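Putative acetoin utilization protein, acetoin dehydrogenase (Thermus thermophilus, PDB 5AWE) is of unknown function but combines a pair of CBS domains with an ACT domain, consistent with a regulatory role in sensing small molecules. Local coordinates at residues L141-D146 with E202-V207; A164-I169 with M183-E188; A15-V20 with T76-M81. All blocks are in the same frame, centred on the assembly; numbering follows the deposited sequence.

Contact 1 (L141-D146 with E202-V207); sequences LRITVD and ERVVDV
T144 faces two successive residues of the opposing antiparallel strand, V205 and D206, and the result is a classic beta bulge. T144 N donates to D206 O at 3.1 Å, while T144 O accepts V205 N at 3.0 Å and, more weakly, D206 N. Past the bulge the register has moved by one residue, and D146 N gives a nearly straight bond (171°) to R203 O at 2.9 Å. At the other end V207 adds a CA-H...O contact to R142 O.

T144, D146, R203 and D206 put their side chains on one face of the sheet. T144 OG1 sits beside its own backbone N (chi1 -58°), from where it gives a weak hydrogen bond to D206 OD1 at 2.9 Å. A valine in place of T144 would probably leave D206 OD1 without this hydroxyl partner and the carboxylate freer to turn. D146 and R203 run side by side, but D146 OD2 lies over a face of the guanidinium, 3.8 Å from R203 NE, with the two planes 81° apart; this is a long, purely electrostatic pair, and the salt bridge of D146 to R180 is the stronger one.

On the face of I143 and V145, V145 CG2 meets the aliphatic E202 CG at 3.6 Å, I143 CG2 approaches V204 CG1 more loosely at 4.4 Å, and L141 CD1 reaches V207 CG1 at 3.9 Å.

Strand 141-148 is an inner strand of the ACT sheet, flanked by 178-186 and by the outermost strand 203-209, while helix 193-199 packs on L141, I143 and V204.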
loop_
_atom_site.group_PDB
_atom_site.type_symbol
_atom_site.label_atom_id
_atom_site.label_comp_id
_atom_site.label_asym_id
_atom_site.label_seq_id
_atom_site.Cartn_x
_atom_site.Cartn_y
_atom_site.Cartn_z
ATOM N N LEU A 141 17.079 -15.374 49.352
ATOM C CA LEU A 141 18.437 -15.329 48.831
ATOM C C LEU A 141 18.632 -16.257 47.652
ATOM O O LEU A 141 18.174 -17.400 47.659
ATOM C CB LEU A 141 19.455 -15.696 49.919
ATOM C CG LEU A 141 19.662 -14.705 51.066
ATOM C CD1 LEU A 141 20.907 -15.106 51.876
ATOM C CD2 LEU A 141 19.829 -13.310 50.502
ATOM N N ARG A 142 19.328 -15.753 46.644
ATOM C CA ARG A 142 19.769 -16.568 45.529
ATOM C C ARG A 142 21.212 -17.006 45.787
ATOM O O ARG A 142 22.131 -16.186 45.814
ATOM C CB ARG A 142 19.669 -15.756 44.239
ATOM C CG ARG A 142 20.142 -16.469 42.991
ATOM C CD ARG A 142 20.192 -15.488 41.829
ATOM N NE ARG A 142 20.401 -16.132 40.541
ATOM C CZ ARG A 142 21.587 -16.268 39.960
ATOM N NH1 ARG A 142 22.674 -15.809 40.564
ATOM N NH2 ARG A 142 21.682 -16.829 38.756
ATOM N N ILE A 143 21.405 -18.302 45.991
ATOM C CA ILE A 143 22.706 -18.822 46.391
ATOM C C ILE A 143 23.244 -19.760 45.322
ATOM O O ILE A 143 22.645 -20.799 45.039
ATOM C CB ILE A 143 22.605 -19.595 47.739
ATOM C CG1 ILE A 143 22.052 -18.667 48.828
ATOM C CG2 ILE A 143 23.980 -20.138 48.155
ATOM C CD1 ILE A 143 21.800 -19.358 50.157
ATOM N N THR A 144 24.369 -19.390 44.721
ATOM C CA THR A 144 25.120 -20.333 43.905
ATOM C C THR A 144 26.081 -21.070 44.817
ATOM O O THR A 144 26.880 -20.448 45.514
ATOM C CB THR A 144 25.938 -19.632 42.815
ATOM O OG1 THR A 144 25.067 -18.855 41.987
ATOM C CG2 THR A 144 26.649 -20.660 41.950
ATOM N N VAL A 145 25.995 -22.397 44.816
ATOM C CA VAL A 145 26.849 -23.207 45.667
ATOM C C VAL A 145 27.363 -24.420 44.907
ATOM O O VAL A 145 26.630 -25.039 44.131
ATOM C CB VAL A 145 26.085 -23.665 46.933
ATOM C CG1 VAL A 145 24.732 -24.243 46.547
ATOM C CG2 VAL A 145 26.899 -24.702 47.694
ATOM N N ASP A 146 28.634 -24.742 45.128
ATOM C CA ASP A 146 29.253 -25.908 44.517
ATOM C C ASP A 146 29.327 -27.041 45.523
ATOM O O ASP A 146 30.001 -26.931 46.553
ATOM C CB ASP A 146 30.663 -25.570 44.029
ATOM C CG ASP A 146 30.658 -24.683 42.800
ATOM O OD1 ASP A 146 29.633 -24.657 42.082
ATOM O OD2 ASP A 146 31.677 -24.011 42.549
ATOM N N GLU A 202 30.594 -26.490 52.909
ATOM C CA GLU A 202 30.124 -26.360 51.536
ATOM C C GLU A 202 30.816 -25.168 50.868
ATOM O O GLU A 202 31.275 -24.247 51.546
ATOM C CB GLU A 202 28.605 -26.175 51.521
ATOM C CG GLU A 202 27.906 -26.897 50.387
ATOM C CD GLU A 202 27.958 -28.407 50.534
ATOM O OE1 GLU A 202 28.627 -29.063 49.707
ATOM O OE2 GLU A 202 27.328 -28.940 51.475
ATOM N N ARG A 203 30.889 -25.191 49.540
ATOM C CA ARG A 203 31.657 -24.191 48.808
ATOM C C ARG A 203 30.765 -23.112 48.196
ATOM O O ARG A 203 30.244 -23.281 47.094
ATOM C CB ARG A 203 32.475 -24.868 47.707
ATOM C CG ARG A 203 33.624 -24.021 47.195
ATOM C CD ARG A 203 34.335 -24.661 46.013
ATOM N NE ARG A 203 34.657 -23.726 44.926
ATOM C CZ ARG A 203 34.589 -22.393 44.998
ATOM N NH1 ARG A 203 34.207 -21.780 46.114
ATOM N NH2 ARG A 203 34.902 -21.660 43.937
ATOM N N VAL A 204 30.609 -21.996 48.906
ATOM C CA VAL A 204 29.632 -20.979 48.529
ATOM C C VAL A 204 30.201 -19.982 47.524
ATOM O O VAL A 204 31.039 -19.151 47.866
ATOM C CB VAL A 204 29.120 -20.207 49.772
ATOM C CG1 VAL A 204 28.134 -19.122 49.347
ATOM C CG2 VAL A 204 28.449 -21.173 50.746
ATOM N N VAL A 205 29.724 -20.065 46.287
ATOM C CA VAL A 205 30.274 -19.274 45.196
ATOM C C VAL A 205 29.861 -17.805 45.272
ATOM O O VAL A 205 30.714 -16.914 45.216
ATOM C CB VAL A 205 29.845 -19.849 43.830
ATOM C CG1 VAL A 205 30.477 -19.046 42.708
ATOM C CG2 VAL A 205 30.257 -21.312 43.730
ATOM N N ASP A 206 28.562 -17.546 45.400
ATOM C CA ASP A 206 28.097 -16.173 45.583
ATOM C C ASP A 206 26.671 -16.068 46.114
ATOM O O ASP A 206 25.922 -17.042 46.114
ATOM C CB ASP A 206 28.201 -15.399 44.270
ATOM C CG ASP A 206 26.967 -15.543 43.419
ATOM O OD1 ASP A 206 26.533 -16.691 43.201
ATOM O OD2 ASP A 206 26.424 -14.508 42.979
ATOM N N VAL A 207 26.304 -14.871 46.564
ATOM C CA VAL A 207 25.013 -14.643 47.199
ATOM C C VAL A 207 24.433 -13.267 46.860
ATOM O O VAL A 207 25.075 -12.231 47.070
ATOM C CB VAL A 207 25.130 -14.748 48.729
ATOM C CG1 VAL A 207 23.775 -14.484 49.373
ATOM C CG2 VAL A 207 25.653 -16.121 49.115
HETATM O O HOH W 1 23.918 -15.907 43.637
#

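Contact 2 (A164-I169 with M183-E188); sequences ANIVSI and MRVVGE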
loop_
_atom_site.group_PDB
_atom_site.type_symbol
_atom_site.label_atom_id
_atom_site.label_comp_id
_atom_site.label_asym_id
_atom_site.label_seq_id
_atom_site.Cartn_x
_atom_site.Cartn_y
_atom_site.Cartn_z
ATOM N N ALA A 164 15.439 -22.132 57.612
ATOM C CA ALA A 164 14.922 -21.582 56.355
ATOM C C ALA A 164 14.486 -22.693 55.397
ATOM O O ALA A 164 14.808 -23.865 55.607
ATOM C CB ALA A 164 15.977 -20.698 55.686
ATOM N N ASN A 165 13.759 -22.311 54.348
ATOM C CA ASN A 165 13.226 -23.260 53.378
ATOM C C ASN A 165 13.918 -23.147 52.034
ATOM O O ASN A 165 14.356 -22.065 51.642
ATOM C CB ASN A 165 11.727 -23.028 53.161
ATOM C CG ASN A 165 10.911 -23.291 54.402
ATOM O OD1 ASN A 165 10.619 -24.442 54.734
ATOM N ND2 ASN A 165 10.531 -22.221 55.099
ATOM N N ILE A 166 13.995 -24.263 51.321
ATOM C CA ILE A 166 14.403 -24.250 49.923
ATOM C C ILE A 166 13.152 -24.251 49.049
ATOM O O ILE A 166 12.227 -25.048 49.268
ATOM C CB ILE A 166 15.225 -25.490 49.588
ATOM C CG1 ILE A 166 16.464 -25.533 50.475
ATOM C CG2 ILE A 166 15.591 -25.493 48.108
ATOM C CD1 ILE A 166 16.983 -26.938 50.713
ATOM N N VAL A 167 13.121 -23.359 48.063
ATOM C CA VAL A 167 11.982 -23.280 47.144
ATOM C C VAL A 167 12.308 -23.864 45.767
ATOM O O VAL A 167 11.429 -24.409 45.087
ATOM C CB VAL A 167 11.507 -21.817 46.994
ATOM C CG1 VAL A 167 10.427 -21.711 45.934
ATOM C CG2 VAL A 167 10.960 -21.330 48.330
ATOM N N SER A 168 13.572 -23.754 45.357
ATOM C CA SER A 168 13.999 -24.342 44.093
ATOM C C SER A 168 15.505 -24.464 43.962
ATOM O O SER A 168 16.266 -23.647 44.484
ATOM C CB SER A 168 13.460 -23.529 42.909
ATOM O OG SER A 168 14.079 -22.258 42.852
ATOM N N ILE A 169 15.919 -25.504 43.248
ATOM C CA ILE A 169 17.322 -25.747 42.953
ATOM C C ILE A 169 17.469 -25.954 41.455
ATOM O O ILE A 169 16.702 -26.717 40.850
ATOM C CB ILE A 169 17.836 -27.003 43.696
ATOM C CG1 ILE A 169 17.870 -26.729 45.201
ATOM C CG2 ILE A 169 19.224 -27.381 43.207
ATOM C CD1 ILE A 169 18.084 -27.968 46.047
HETATM N N MSE A 183 20.354 -21.863 43.995
HETATM C CA MSE A 183 19.387 -22.296 44.994
HETATM C C MSE A 183 18.696 -21.062 45.539
HETATM O O MSE A 183 19.346 -20.071 45.855
HETATM C CB MSE A 183 20.105 -23.051 46.129
HETATM C CG MSE A 183 19.182 -23.744 47.137
HETATM SE SE MSE A 183 20.062 -24.347 48.621
HETATM C CE MSE A 183 19.261 -25.784 48.875
ATOM N N ARG A 184 17.374 -21.108 45.630
ATOM C CA ARG A 184 16.640 -20.016 46.243
ATOM C C ARG A 184 16.065 -20.471 47.560
ATOM O O ARG A 184 15.370 -21.480 47.629
ATOM C CB ARG A 184 15.540 -19.517 45.300
ATOM C CG ARG A 184 16.097 -18.623 44.211
ATOM C CD ARG A 184 15.099 -18.306 43.127
ATOM N NE ARG A 184 15.752 -17.567 42.044
ATOM C CZ ARG A 184 15.963 -16.251 42.050
ATOM N NH1 ARG A 184 15.573 -15.514 43.082
ATOM N NH2 ARG A 184 16.561 -15.668 41.020
ATOM N N VAL A 185 16.389 -19.733 48.612
ATOM C CA VAL A 185 15.962 -20.089 49.955
ATOM C C VAL A 185 15.190 -18.922 50.550
ATOM O O VAL A 185 15.463 -17.760 50.233
ATOM C CB VAL A 185 17.173 -20.423 50.856
ATOM C CG1 VAL A 185 17.899 -21.677 50.320
ATOM C CG2 VAL A 185 18.130 -19.229 50.905
ATOM N N VAL A 186 14.213 -19.238 51.397
ATOM C CA VAL A 186 13.350 -18.223 51.983
ATOM C C VAL A 186 13.047 -18.531 53.441
ATOM O O VAL A 186 13.359 -19.619 53.941
ATOM C CB VAL A 186 11.997 -18.126 51.246
ATOM C CG1 VAL A 186 12.210 -17.739 49.780
ATOM C CG2 VAL A 186 11.262 -19.454 51.358
ATOM N N GLY A 187 12.427 -17.564 54.112
ATOM C CA GLY A 187 11.870 -17.813 55.427
ATOM C C GLY A 187 12.815 -17.497 56.566
ATOM O O GLY A 187 13.666 -16.612 56.459
ATOM N N GLU A 188 12.662 -18.242 57.655
ATOM C CA GLU A 188 13.308 -17.931 58.917
ATOM C C GLU A 188 14.821 -17.984 58.828
ATOM O O GLU A 188 15.400 -19.015 58.476
ATOM C CB GLU A 188 12.830 -18.904 59.995
ATOM C CG GLU A 188 13.326 -18.575 61.390
ATOM C CD GLU A 188 12.638 -19.399 62.455
ATOM O OE1 GLU A 188 11.401 -19.576 62.364
ATOM O OE2 GLU A 188 13.334 -19.872 63.382
#
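N165 and V186 form a hydrogen-bonded pair near the open end of a beta hairpin, made by strands 165-175 and 178-186 of the ACT domain. Each backbone N of the pair serves the other's carbonyl: N165 N donates to V186 O and V186 N to N165 O, both at 2.8 Å. N165 O also receives a CA-H...O contact from V185 CA at 3.1 Å.

Further along, a beta bulge shifts the register, and R184 bonds to two consecutive residues. Its O accepts V167 N at 3.0 Å, and its N donates to S168 O, also at 3.0 Å. S168 O takes a CA-H...O contact from M183 as well.

Two further acceptors are met by a second subunit: T171 OG1 of that chain bonds to V167 O and its Q179 NE2 to I166 O. The polar ends of S168 and R184 are met from outside the hairpin: S168 OG bonds to L134 O, R184 NH1 to G210 O, and R184 NH2 forms a salt bridge with E95 of the second subunit. On the opposite edge of strand 178-186, M183 and V185 exchange backbone bonds with I143 and L141.

The apolar groups fill in around these bonds. With V167 CG1 anti to the backbone N (chi1 174°), V167 CG2 is left beside the N and meets V186 CG2 at 3.6 Å, the two side chains crossing at about a right angle. I166 CG1 lies 4.1 Å from V185 CG1. The selenomethionine M183 runs alongside I169, pointing the same way, with its CG 3.8 Å from I169 CG1.

Contact 3 (A15-V20 with T76-M81); sequences APDTPV and TVREVM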
loop_
_atom_site.group_PDB
_atom_site.type_symbol
_atom_site.label_atom_id
_atom_site.label_comp_id
_atom_site.label_asym_id
_atom_site.label_seq_id
_atom_site.Cartn_x
_atom_site.Cartn_y
_atom_site.Cartn_z
ATOM N N ALA A 15 -11.500 -19.207 10.160
ATOM C CA ALA A 15 -11.722 -20.251 9.165
ATOM C C ALA A 15 -10.807 -20.020 7.961
ATOM O O ALA A 15 -10.444 -18.886 7.655
ATOM C CB ALA A 15 -13.185 -20.259 8.728
ATOM N N PRO A 16 -10.435 -21.098 7.255
ATOM C CA PRO A 16 -9.553 -21.007 6.085
ATOM C C PRO A 16 -9.984 -19.972 5.038
ATOM O O PRO A 16 -9.140 -19.364 4.371
ATOM C CB PRO A 16 -9.556 -22.428 5.522
ATOM C CG PRO A 16 -9.965 -23.296 6.674
ATOM C CD PRO A 16 -10.932 -22.470 7.464
ATOM N N ASP A 17 -11.290 -19.780 4.888
ATOM C CA ASP A 17 -11.804 -18.866 3.879
ATOM C C ASP A 17 -11.942 -17.457 4.429
ATOM O O ASP A 17 -12.344 -16.544 3.713
ATOM C CB ASP A 17 -13.156 -19.351 3.353
ATOM C CG ASP A 17 -13.030 -20.572 2.457
ATOM O OD1 ASP A 17 -11.903 -20.854 1.985
ATOM O OD2 ASP A 17 -14.056 -21.251 2.224
ATOM N N THR A 18 -11.612 -17.278 5.701
ATOM C CA THR A 18 -11.511 -15.936 6.264
ATOM C C THR A 18 -10.504 -15.128 5.436
ATOM O O THR A 18 -9.411 -15.608 5.137
ATOM C CB THR A 18 -11.024 -15.988 7.731
ATOM O OG1 THR A 18 -11.921 -16.797 8.502
ATOM C CG2 THR A 18 -10.962 -14.591 8.327
ATOM N N PRO A 19 -10.866 -13.894 5.046
ATOM C CA PRO A 19 -9.935 -13.082 4.252
ATOM C C PRO A 19 -8.753 -12.660 5.116
ATOM O O PRO A 19 -8.932 -12.311 6.284
ATOM C CB PRO A 19 -10.776 -11.874 3.816
ATOM C CG PRO A 19 -12.203 -12.286 4.034
ATOM C CD PRO A 19 -12.165 -13.225 5.213
ATOM N N VAL A 20 -7.554 -12.691 4.542
ATOM C CA VAL A 20 -6.348 -12.332 5.272
ATOM C C VAL A 20 -6.512 -11.018 6.028
ATOM O O VAL A 20 -6.117 -10.914 7.192
ATOM C CB VAL A 20 -5.121 -12.234 4.315
ATOM C CG1 VAL A 20 -3.923 -11.623 5.038
ATOM C CG2 VAL A 20 -4.746 -13.625 3.811
ATOM N N THR A 76 -6.930 -15.464 1.051
ATOM C CA THR A 76 -7.591 -16.087 2.200
ATOM C C THR A 76 -6.595 -16.739 3.159
ATOM O O THR A 76 -5.483 -17.088 2.768
ATOM C CB THR A 76 -8.596 -17.164 1.747
ATOM O OG1 THR A 76 -7.897 -18.239 1.101
ATOM C CG2 THR A 76 -9.604 -16.563 0.771
ATOM N N VAL A 77 -7.014 -16.903 4.411
ATOM C CA VAL A 77 -6.198 -17.548 5.444
ATOM C C VAL A 77 -5.629 -18.898 5.002
ATOM O O VAL A 77 -4.506 -19.257 5.363
ATOM C CB VAL A 77 -7.025 -17.736 6.745
ATOM C CG1 VAL A 77 -6.300 -18.634 7.722
ATOM C CG2 VAL A 77 -7.280 -16.378 7.388
ATOM N N ARG A 78 -6.401 -19.635 4.209
ATOM C CA ARG A 78 -5.983 -20.954 3.753
ATOM C C ARG A 78 -4.667 -20.920 2.987
ATOM O O ARG A 78 -3.890 -21.867 3.048
ATOM C CB ARG A 78 -7.066 -21.580 2.872
ATOM C CG ARG A 78 -6.804 -23.047 2.549
ATOM C CD ARG A 78 -7.754 -23.577 1.479
ATOM N NE ARG A 78 -9.155 -23.285 1.779
ATOM C CZ ARG A 78 -9.917 -24.028 2.578
ATOM N NH1 ARG A 78 -9.412 -25.109 3.161
ATOM N NH2 ARG A 78 -11.183 -23.689 2.790
ATOM N N GLU A 79 -4.420 -19.824 2.275
ATOM C CA GLU A 79 -3.265 -19.716 1.389
ATOM C C GLU A 79 -1.979 -19.357 2.124
ATOM O O GLU A 79 -0.889 -19.421 1.551
ATOM C CB GLU A 79 -3.543 -18.674 0.300
ATOM C CG GLU A 79 -4.775 -18.998 -0.544
ATOM C CD GLU A 79 -5.007 -17.998 -1.660
ATOM O OE1 GLU A 79 -6.144 -17.482 -1.774
ATOM O OE2 GLU A 79 -4.054 -17.731 -2.424
ATOM N N VAL A 80 -2.099 -18.980 3.392
ATOM C CA VAL A 80 -0.929 -18.561 4.158
ATOM C C VAL A 80 -0.760 -19.312 5.480
ATOM O O VAL A 80 0.237 -19.127 6.175
ATOM C CB VAL A 80 -0.982 -17.042 4.455
ATOM C CG1 VAL A 80 -0.983 -16.262 3.147
ATOM C CG2 VAL A 80 -2.232 -16.711 5.268
HETATM N N MSE A 81 -1.730 -20.150 5.833
HETATM C CA MSE A 81 -1.667 -20.835 7.118
HETATM C C MSE A 81 -0.594 -21.920 7.121
HETATM O O MSE A 81 -0.212 -22.442 6.068
HETATM C CB MSE A 81 -3.038 -21.425 7.496
HETATM C CG MSE A 81 -3.579 -22.512 6.575
HETATM SE SE MSE A 81 -5.253 -23.046 7.054
HETATM C CE MSE A 81 -5.278 -24.678 6.337
HETATM O O HOH W 2 -9.390 -20.311 0.079
#
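R78 leaves its backbone with CG opposite the N (chi1 -170°) and then turns at chi3 (-51°), which brings its guanidinium against P16 CB and beside D17. P16 CB stands over the centre of one guanidinium face, 3.4 Å from R78 CZ. At the edge, R78 NH2 gives D17 OD1 a hydrogen bond of 3.0 Å that is part of a salt bridge; the oxygen is met from above the carboxylate plane, and the two flat groups are 68° apart. A water joins this cluster: it donates to D17 OD1, lies 2.8 Å from T76 OG1 in a hydrogen bond and weakly accepts from R78 NE.

Beneath the side chains the two backbones are tied together. R78 N donates to P16 O at 2.8 Å, and V77 N to T18 O at the same distance. The loop 15-20 is shaped for this by a type I turn from A15 to T18, in which A15 O accepts both T18 N and T18 OG1, the latter at 2.7 Å.

On the inner side T18 CB packs beside V77 CG2 at 3.8 Å, and V20 CG2 approaches V80 CG2. P16 and V77 both continue onto strands 34-39 and 42-48, so the start of the second CBS sequence range is seated against the two-stranded sheet 34-39/42-48 of the first.

The chemistry is thus divided: backbone bonds and largely buried apolar groups join the two CBS ranges, while the charged pair with its water lies among exposed side chains, where solvent would probably weaken its attraction.

In the fold
Contact 3 closes first along the chain and ties the two CBS ranges together; contacts 1 and 2 follow in the ACT range, with contact 2 nested inside the loop closed by contact 1. Those two belong to one four-stranded antiparallel sheet, their centres 12 Å apart, and meet where strands 141-148 and 178-186 are neighbours and the side chains of I143 and V185 pack together. Both reach a second subunit, contact 1 through R142 alone. Contact 3 lies on the opposite side of the chain's centre, about 39 Å from contact 1 and 38 Å from contact 2 at the nearest atoms, consistent with an elongated chain whose CBS and ACT parts lie well apart.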